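Local coordinates for protein nickel-dependent hydrogenase large subunit (Allochromatium vinosum, PDB 3MYR) that oxidises molecular hydrogen at a nickel-iron centre, as the large subunit of a heterodimeric [NiFe] hydrogenase, and probably recycles hydrogen released by nitrogenase, at residues 99-104 against 195-200; 172-177 against 535-540. All coordinates share one frame; numbering follows the deposited sequence.

Interaction 1: 99-104 against 195-200; sequences QYIHDH and LAWQRD
His102 reaches from helix 86-112 to Gln198 on helix 181-201, and its NE2 gives a hydrogen bond to the amide oxygen OE1 of Gln198 at 3.0 Å, with an N-H...O angle of 156°. With CG trans to the backbone N, the imidazole is carried off its own helix and across the interhelical gap, where a histidine has both the length and the N-H needed. The donor lies in the carbonyl plane of the amide, on a lone pair of OE1, while ring and amide planes stand 72° apart.

Gln198 can be followed outward. Its CB packs 3.6 Å from NE2 of His102. CG lies between backbone N and carbonyl carbon, and the chain bends at chi2. CD then comes no nearer than 4.0 Å to His102 NE2, and OE1 takes the bond; OE1 also has a weak hydrogen bond from NH1 of Arg23 of the small subunit. On the other amide branch, NE2 donates to the backbone O of Thr22 in the small subunit, and only weakly to Leu195 O within its own helix. An alanine in place of His102 would probably leave OE1 of Gln198 with only the weak Arg23 donor and open a gap between the helices.

Beside this polar pair, CG2 of Ile101 meets the edge of the Trp197 ring at CH2, 3.7 Å away; a branched aliphatic and a broad indole suit this buried seam. Trp197 also stacks with Phe252 and donates through NE1 to Ser248 O.

The axes of segments 99-104 and 195-200 run nearly antiparallel, 157° apart, 10.1 Å at closest approach: packing of the large subunit's helical core, which here also meets the small subunit, with the His102 side chain about 11 Å from the nickel-iron centre.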
ATOM      1  N   GLN B  99       9.461   4.420   3.963  1.00 18.60           N
ATOM      2  CA  GLN B  99       8.255   3.670   3.518  1.00 16.12           C
ATOM      3  C   GLN B  99       8.350   2.164   3.922  1.00 18.02           C
ATOM      4  O   GLN B  99       7.355   1.529   4.322  1.00 17.07           O
ATOM      5  CB  GLN B  99       8.107   3.787   1.977  1.00 16.25           C
ATOM      6  CG  GLN B  99       7.025   2.846   1.401  1.00 17.11           C
ATOM      7  CD  GLN B  99       5.621   3.139   2.006  1.00 22.36           C
ATOM      8  OE1 GLN B  99       5.325   4.270   2.331  1.00 20.86           O
ATOM      9  NE2 GLN B  99       4.768   2.100   2.150  1.00 18.93           N
ATOM     10  N   TYR B 100       9.519   1.539   3.680  1.00 16.37           N
ATOM     11  CA  TYR B 100       9.742   0.187   4.117  1.00 18.89           C
ATOM     12  C   TYR B 100       9.417   0.004   5.592  1.00 19.48           C
ATOM     13  O   TYR B 100       8.761  -0.972   5.986  1.00 21.96           O
ATOM     14  CB  TYR B 100      11.238  -0.193   3.987  1.00 17.19           C
ATOM     15  CG  TYR B 100      11.529  -0.895   2.707  1.00 18.47           C
ATOM     16  CD1 TYR B 100      11.659  -0.172   1.497  1.00 18.65           C
ATOM     17  CD2 TYR B 100      11.802  -2.244   2.700  1.00 19.31           C
ATOM     18  CE1 TYR B 100      12.044  -0.798   0.297  1.00 25.42           C
ATOM     19  CE2 TYR B 100      12.186  -2.873   1.509  1.00 21.25           C
ATOM     20  CZ  TYR B 100      12.351  -2.164   0.325  1.00 24.12           C
ATOM     21  OH  TYR B 100      12.779  -2.861  -0.850  1.00 23.65           O
ATOM     22  N   ILE B 101       9.977   0.875   6.416  1.00 19.04           N
ATOM     23  CA  ILE B 101       9.873   0.680   7.879  1.00 18.74           C
ATOM     24  C   ILE B 101       8.408   0.828   8.308  1.00 20.30           C
ATOM     25  O   ILE B 101       7.883  -0.003   9.004  1.00 19.93           O
ATOM     26  CB  ILE B 101      10.777   1.658   8.549  1.00 16.49           C
ATOM     27  CG1 ILE B 101      12.221   1.155   8.225  1.00 23.73           C
ATOM     28  CG2 ILE B 101      10.612   1.608  10.079  1.00 20.03           C
ATOM     29  CD1 ILE B 101      13.166   2.336   8.261  1.00 23.62           C
ATOM     30  N   HIS B 102       7.735   1.877   7.828  1.00 18.19           N
ATOM     31  CA  HIS B 102       6.340   2.096   8.133  1.00 19.02           C
ATOM     32  C   HIS B 102       5.553   0.866   7.702  1.00 19.12           C
ATOM     33  O   HIS B 102       4.736   0.352   8.422  1.00 20.60           O
ATOM     34  CB  HIS B 102       5.840   3.352   7.351  1.00 16.80           C
ATOM     35  CG  HIS B 102       4.400   3.660   7.587  1.00 17.69           C
ATOM     36  ND1 HIS B 102       3.381   3.094   6.839  1.00 20.55           N
ATOM     37  CD2 HIS B 102       3.798   4.436   8.526  1.00 20.16           C
ATOM     38  CE1 HIS B 102       2.222   3.568   7.276  1.00 21.27           C
ATOM     39  NE2 HIS B 102       2.446   4.344   8.327  1.00 20.79           N
ATOM     40  N   ASP B 103       5.760   0.438   6.460  1.00 19.57           N
ATOM     41  CA  ASP B 103       4.937  -0.573   5.821  1.00 19.13           C
ATOM     42  C   ASP B 103       5.178  -1.988   6.478  1.00 19.17           C
ATOM     43  O   ASP B 103       4.235  -2.675   6.822  1.00 20.10           O
ATOM     44  CB  ASP B 103       5.367  -0.572   4.343  1.00 21.21           C
ATOM     45  CG  ASP B 103       4.428  -1.298   3.437  1.00 22.37           C
ATOM     46  OD1 ASP B 103       3.714  -2.254   3.894  1.00 27.97           O
ATOM     47  OD2 ASP B 103       4.398  -0.903   2.222  1.00 22.94           O
ATOM     48  N   HIS B 104       6.423  -2.385   6.732  1.00 16.90           N
ATOM     49  CA  HIS B 104       6.707  -3.678   7.362  1.00 17.65           C
ATOM     50  C   HIS B 104       6.167  -3.777   8.772  1.00 18.79           C
ATOM     51  O   HIS B 104       5.692  -4.843   9.149  1.00 18.18           O
ATOM     52  CB  HIS B 104       8.235  -3.951   7.404  1.00 15.40           C
ATOM     53  CG  HIS B 104       8.806  -4.320   6.059  1.00 18.54           C
ATOM     54  ND1 HIS B 104       7.990  -4.609   4.976  1.00 14.60           N
ATOM     55  CD2 HIS B 104      10.076  -4.582   5.657  1.00 18.15           C
ATOM     56  CE1 HIS B 104       8.742  -4.994   3.957  1.00 20.36           C
ATOM     57  NE2 HIS B 104      10.011  -4.955   4.333  1.00 21.01           N
ATOM     58  N   LEU B 195       0.182   1.414  16.123  1.00 18.55           N
ATOM     59  CA  LEU B 195      -0.672   2.377  15.445  1.00 18.86           C
ATOM     60  C   LEU B 195      -0.255   3.810  15.798  1.00 18.01           C
ATOM     61  O   LEU B 195      -0.321   4.670  14.938  1.00 18.58           O
ATOM     62  CB  LEU B 195      -2.172   2.230  15.808  1.00 19.26           C
ATOM     63  CG  LEU B 195      -2.841   0.977  15.347  1.00 21.96           C
ATOM     64  CD1 LEU B 195      -4.157   0.808  16.180  1.00 23.91           C
ATOM     65  CD2 LEU B 195      -3.090   1.163  13.828  1.00 20.94           C
ATOM     66  N   ALA B 196       0.076   4.103  17.070  1.00 18.97           N
ATOM     67  CA  ALA B 196       0.504   5.475  17.433  1.00 18.39           C
ATOM     68  C   ALA B 196       1.872   5.786  16.756  1.00 19.84           C
ATOM     69  O   ALA B 196       2.114   6.881  16.267  1.00 19.02           O
ATOM     70  CB  ALA B 196       0.631   5.623  18.943  1.00 18.46           C
ATOM     71  N   TRP B 197       2.770   4.812  16.764  1.00 17.49           N
ATOM     72  CA  TRP B 197       4.086   5.040  16.184  1.00 18.50           C
ATOM     73  C   TRP B 197       3.992   5.287  14.652  1.00 19.59           C
ATOM     74  O   TRP B 197       4.652   6.194  14.086  1.00 18.93           O
ATOM     75  CB  TRP B 197       4.983   3.785  16.465  1.00 17.50           C
ATOM     76  CG  TRP B 197       6.248   3.809  15.666  1.00 20.19           C
ATOM     77  CD1 TRP B 197       7.457   4.408  16.011  1.00 17.07           C
ATOM     78  CD2 TRP B 197       6.433   3.219  14.362  1.00 20.86           C
ATOM     79  NE1 TRP B 197       8.368   4.182  14.983  1.00 19.41           N
ATOM     80  CE2 TRP B 197       7.773   3.422  13.998  1.00 19.70           C
ATOM     81  CE3 TRP B 197       5.604   2.458  13.512  1.00 17.17           C
ATOM     82  CZ2 TRP B 197       8.276   3.009  12.751  1.00 20.67           C
ATOM     83  CZ3 TRP B 197       6.078   2.110  12.255  1.00 17.85           C
ATOM     84  CH2 TRP B 197       7.433   2.338  11.911  1.00 20.37           C
ATOM     85  N   GLN B 198       3.115   4.536  13.983  1.00 19.50           N
ATOM     86  CA  GLN B 198       3.083   4.646  12.505  1.00 17.24           C
ATOM     87  C   GLN B 198       2.627   6.022  12.034  1.00 19.03           C
ATOM     88  O   GLN B 198       3.136   6.537  11.059  1.00 19.64           O
ATOM     89  CB  GLN B 198       2.301   3.512  11.843  1.00 15.45           C
ATOM     90  CG  GLN B 198       0.806   3.407  12.144  1.00 14.85           C
ATOM     91  CD  GLN B 198      -0.049   4.424  11.425  1.00 21.93           C
ATOM     92  OE1 GLN B 198       0.271   4.917  10.308  1.00 19.77           O
ATOM     93  NE2 GLN B 198      -1.140   4.770  12.070  1.00 19.93           N
ATOM     94  N   ARG B 199       1.696   6.642  12.758  1.00 18.20           N
ATOM     95  CA  ARG B 199       1.111   7.892  12.299  1.00 19.86           C
ATOM     96  C   ARG B 199       2.072   9.028  12.615  1.00 20.74           C
ATOM     97  O   ARG B 199       2.137  10.024  11.880  1.00 19.97           O
ATOM     98  CB  ARG B 199      -0.279   8.175  12.910  1.00 17.84           C
ATOM     99  CG  ARG B 199      -0.322   8.362  14.471  1.00 15.56           C
ATOM    100  CD  ARG B 199      -1.823   8.643  14.899  1.00 16.10           C
ATOM    101  NE  ARG B 199      -2.697   7.540  14.454  1.00 18.05           N
ATOM    102  CZ  ARG B 199      -3.098   6.538  15.254  1.00 21.41           C
ATOM    103  NH1 ARG B 199      -3.866   5.561  14.767  1.00 17.28           N
ATOM    104  NH2 ARG B 199      -2.846   6.595  16.574  1.00 17.21           N
ATOM    105  N   ASP B 200       2.898   8.826  13.608  1.00 20.04           N
ATOM    106  CA  ASP B 200       4.029   9.728  13.750  1.00 24.12           C
ATOM    107  C   ASP B 200       5.110   9.607  12.686  1.00 22.66           C
ATOM    108  O   ASP B 200       5.563  10.608  12.105  1.00 24.38           O
ATOM    109  CB  ASP B 200       4.645   9.539  15.111  1.00 27.92           C
ATOM    110  CG  ASP B 200       4.391  10.740  15.969  1.00 45.71           C
ATOM    111  OD1 ASP B 200       3.137  11.001  16.229  1.00 53.21           O
ATOM    112  OD2 ASP B 200       5.421  11.533  16.114  1.00 55.69           O
TER

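Interaction 2: 172-177 against 535-540; sequences WGHPAY and QLVDVK
Val537 sets both of its methyl groups against the loop 172-177, CG1 at 3.8 Å from CE1 of His174 and CG2 at 4.0 Å from CG of Pro175. The imidazole is approached obliquely, whereas proline and valine reach toward each other tip to tip. Compact apolar side chains suit this junction, where Pro175 and Val537 lie at the surface and His174 is buried.

The rotation of the imidazole is fixed by bonds on both ring nitrogens. The His174 side chain extends opposite its backbone N (chi1 -170°), and a chi2 of -76° turns ND1 back to its own loop, where it accepts the backbone N-H of Ala176 at 2.9 Å, the donor lying in the ring plane. That nitrogen therefore carries no proton. NE2 faces the other loop and meets a water, again in plane and 2.9 Å from NE2. The same water accepts from the backbone N of Asp538 at 2.8 Å, so a single molecule bridges the loops. Histidine suits the place because its two nitrogens can serve both loops at once.

The loop 172-177 owes its bend to a type I beta turn from His174 to Tyr177, closed by Tyr177 N to His174 O; Pro175, with phi held near -66° by its ring, fits the second position. Across from it, Asp538 forms an Asx turn: its OD2 accepts the backbone N of Lys540 at 2.9 Å, from above the carboxylate plane. Helix 543-551 contacts both loops: Arg547 donates to Ala176 O and Glu544 accepts from Val537 N, while Ile543 packs on His174, Ala176 and Tyr177.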
ATOM      1  N   TRP B 172     -10.435 -17.401  17.323  1.00 24.23           N
ATOM      2  CA  TRP B 172      -9.864 -17.495  18.672  1.00 24.42           C
ATOM      3  C   TRP B 172     -10.031 -18.938  19.236  1.00 26.09           C
ATOM      4  O   TRP B 172     -11.104 -19.553  19.118  1.00 25.37           O
ATOM      5  CB  TRP B 172     -10.559 -16.479  19.597  1.00 21.83           C
ATOM      6  CG  TRP B 172     -10.771 -15.146  18.895  1.00 27.01           C
ATOM      7  CD1 TRP B 172     -11.978 -14.507  18.705  1.00 24.33           C
ATOM      8  CD2 TRP B 172      -9.776 -14.330  18.250  1.00 19.39           C
ATOM      9  NE1 TRP B 172     -11.783 -13.359  17.983  1.00 24.96           N
ATOM     10  CE2 TRP B 172     -10.460 -13.228  17.667  1.00 21.61           C
ATOM     11  CE3 TRP B 172      -8.387 -14.443  18.069  1.00 20.17           C
ATOM     12  CZ2 TRP B 172      -9.793 -12.203  16.944  1.00 23.70           C
ATOM     13  CZ3 TRP B 172      -7.709 -13.450  17.311  1.00 24.11           C
ATOM     14  CH2 TRP B 172      -8.413 -12.329  16.782  1.00 23.26           C
ATOM     15  N   GLY B 173      -8.996 -19.458  19.889  1.00 27.49           N
ATOM     16  CA  GLY B 173      -9.106 -20.809  20.527  1.00 27.98           C
ATOM     17  C   GLY B 173      -8.802 -21.923  19.519  1.00 29.08           C
ATOM     18  O   GLY B 173      -8.736 -23.106  19.893  1.00 28.24           O
ATOM     19  N   HIS B 174      -8.539 -21.571  18.256  1.00 26.33           N
ATOM     20  CA  HIS B 174      -8.118 -22.594  17.267  1.00 27.12           C
ATOM     21  C   HIS B 174      -6.782 -23.218  17.770  1.00 28.52           C
ATOM     22  O   HIS B 174      -5.936 -22.493  18.371  1.00 25.60           O
ATOM     23  CB  HIS B 174      -7.888 -21.912  15.911  1.00 25.60           C
ATOM     24  CG  HIS B 174      -7.681 -22.867  14.766  1.00 26.81           C
ATOM     25  ND1 HIS B 174      -6.497 -23.548  14.565  1.00 23.02           N
ATOM     26  CD2 HIS B 174      -8.461 -23.146  13.688  1.00 21.20           C
ATOM     27  CE1 HIS B 174      -6.591 -24.284  13.474  1.00 23.99           C
ATOM     28  NE2 HIS B 174      -7.747 -24.008  12.892  1.00 27.11           N
ATOM     29  N   PRO B 175      -6.595 -24.554  17.552  1.00 28.22           N
ATOM     30  CA  PRO B 175      -5.410 -25.249  18.086  1.00 27.83           C
ATOM     31  C   PRO B 175      -4.111 -24.757  17.425  1.00 28.10           C
ATOM     32  O   PRO B 175      -3.042 -24.914  18.017  1.00 27.38           O
ATOM     33  CB  PRO B 175      -5.685 -26.744  17.756  1.00 29.41           C
ATOM     34  CG  PRO B 175      -6.735 -26.690  16.616  1.00 31.12           C
ATOM     35  CD  PRO B 175      -7.603 -25.515  17.044  1.00 29.01           C
ATOM     36  N   ALA B 176      -4.209 -24.079  16.271  1.00 24.42           N
ATOM     37  CA  ALA B 176      -3.014 -23.496  15.635  1.00 25.86           C
ATOM     38  C   ALA B 176      -2.417 -22.355  16.487  1.00 24.29           C
ATOM     39  O   ALA B 176      -1.250 -21.949  16.326  1.00 25.08           O
ATOM     40  CB  ALA B 176      -3.349 -22.999  14.192  1.00 25.10           C
ATOM     41  N   TYR B 177      -3.231 -21.795  17.381  1.00 24.34           N
ATOM     42  CA  TYR B 177      -2.695 -20.720  18.281  1.00 24.35           C
ATOM     43  C   TYR B 177      -1.918 -21.318  19.442  1.00 23.83           C
ATOM     44  O   TYR B 177      -2.447 -22.161  20.148  1.00 26.34           O
ATOM     45  CB  TYR B 177      -3.817 -19.825  18.825  1.00 22.16           C
ATOM     46  CG  TYR B 177      -4.436 -18.874  17.824  1.00 22.07           C
ATOM     47  CD1 TYR B 177      -5.791 -18.973  17.507  1.00 23.13           C
ATOM     48  CD2 TYR B 177      -3.685 -17.788  17.294  1.00 24.72           C
ATOM     49  CE1 TYR B 177      -6.400 -18.037  16.641  1.00 20.39           C
ATOM     50  CE2 TYR B 177      -4.255 -16.836  16.468  1.00 21.89           C
ATOM     51  CZ  TYR B 177      -5.630 -16.966  16.143  1.00 22.03           C
ATOM     52  OH  TYR B 177      -6.167 -16.055  15.270  1.00 23.11           O
ATOM     53  N   GLN B 535      -1.700 -28.501   5.848  1.00 33.34           N
ATOM     54  CA  GLN B 535      -2.890 -29.259   6.303  1.00 36.83           C
ATOM     55  C   GLN B 535      -3.822 -28.249   6.977  1.00 38.22           C
ATOM     56  O   GLN B 535      -3.349 -27.254   7.569  1.00 40.35           O
ATOM     57  CB  GLN B 535      -2.481 -30.383   7.271  1.00 37.44           C
ATOM     58  CG  GLN B 535      -1.704 -31.559   6.585  1.00 43.29           C
ATOM     59  CD  GLN B 535      -0.187 -31.240   6.232  1.00 55.87           C
ATOM     60  OE1 GLN B 535       0.386 -31.798   5.260  1.00 58.49           O
ATOM     61  NE2 GLN B 535       0.450 -30.355   7.023  1.00 57.70           N
ATOM     62  N   LEU B 536      -5.130 -28.368   6.742  1.00 37.67           N
ATOM     63  CA  LEU B 536      -6.107 -27.512   7.444  1.00 36.94           C
ATOM     64  C   LEU B 536      -6.798 -28.320   8.549  1.00 37.51           C
ATOM     65  O   LEU B 536      -7.395 -29.371   8.258  1.00 37.14           O
ATOM     66  CB  LEU B 536      -7.179 -27.040   6.463  1.00 37.66           C
ATOM     67  CG  LEU B 536      -6.941 -25.742   5.678  1.00 41.02           C
ATOM     68  CD1 LEU B 536      -5.483 -25.660   5.321  1.00 43.20           C
ATOM     69  CD2 LEU B 536      -7.829 -25.726   4.423  1.00 39.64           C
ATOM     70  N   VAL B 537      -6.745 -27.863   9.798  1.00 36.66           N
ATOM     71  CA  VAL B 537      -7.600 -28.508  10.767  1.00 37.20           C
ATOM     72  C   VAL B 537      -9.111 -28.336  10.526  1.00 37.30           C
ATOM     73  O   VAL B 537      -9.892 -29.279  10.767  1.00 34.53           O
ATOM     74  CB  VAL B 537      -7.183 -28.430  12.272  1.00 39.75           C
ATOM     75  CG1 VAL B 537      -5.802 -27.883  12.547  1.00 36.69           C
ATOM     76  CG2 VAL B 537      -8.297 -27.923  13.180  1.00 38.47           C
ATOM     77  N   ASP B 538      -9.495 -27.187   9.978  1.00 34.16           N
ATOM     78  CA  ASP B 538     -10.905 -26.855   9.823  1.00 35.73           C
ATOM     79  C   ASP B 538     -11.118 -25.862   8.664  1.00 35.34           C
ATOM     80  O   ASP B 538     -10.708 -24.699   8.736  1.00 35.15           O
ATOM     81  CB  ASP B 538     -11.406 -26.289  11.141  1.00 36.16           C
ATOM     82  CG  ASP B 538     -12.871 -25.820  11.099  1.00 41.33           C
ATOM     83  OD1 ASP B 538     -13.343 -25.311  12.150  1.00 42.03           O
ATOM     84  OD2 ASP B 538     -13.517 -25.869  10.028  1.00 44.22           O
ATOM     85  N   VAL B 539     -11.781 -26.319   7.604  1.00 35.23           N
ATOM     86  CA  VAL B 539     -11.962 -25.518   6.413  1.00 35.35           C
ATOM     87  C   VAL B 539     -12.777 -24.258   6.608  1.00 36.33           C
ATOM     88  O   VAL B 539     -12.685 -23.332   5.791  1.00 36.73           O
ATOM     89  CB  VAL B 539     -12.463 -26.335   5.180  1.00 36.90           C
ATOM     90  CG1 VAL B 539     -11.419 -27.450   4.837  1.00 36.89           C
ATOM     91  CG2 VAL B 539     -13.925 -26.923   5.388  1.00 35.02           C
ATOM     92  N   LYS B 540     -13.497 -24.176   7.714  1.00 36.07           N
ATOM     93  CA  LYS B 540     -14.264 -22.964   8.035  1.00 36.76           C
ATOM     94  C   LYS B 540     -13.499 -21.909   8.798  1.00 35.05           C
ATOM     95  O   LYS B 540     -14.035 -20.842   9.061  1.00 34.71           O
ATOM     96  CB  LYS B 540     -15.488 -23.354   8.865  1.00 38.66           C
ATOM     97  CG  LYS B 540     -16.392 -24.337   8.096  1.00 44.30           C
ATOM     98  CD  LYS B 540     -17.870 -24.223   8.495  1.00 55.07           C
ATOM     99  CE  LYS B 540     -18.694 -25.258   7.673  1.00 62.99           C
ATOM    100  NZ  LYS B 540     -20.187 -25.239   7.960  1.00 67.99           N
TER
HETATM  101  O   HOH W   1      -8.044 -24.803  10.135  1.00 17.40           O

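How the interactions relate
Interactions 1 and 2 lie at different depths of the large subunit, their centres 30 Å apart and their nearest atoms about 14 Å apart, without touching. Along the chain their segments alternate: 99-104, 172-177, 195-200, 535-540. Residues 172-177 belong to the loop that leads into helix 181-201, the helix that carries 195-200, so one stretch of chain runs from the outer contact toward the inner one. Interaction 1 joins two long helices in the buried part of the fold, whereas interaction 2 joins two loops near the surface, away from the metal sites. Interaction 1 joins helices 86-112 and 181-201 to each other; only interaction 2 brings the loop between them against the C-terminal part.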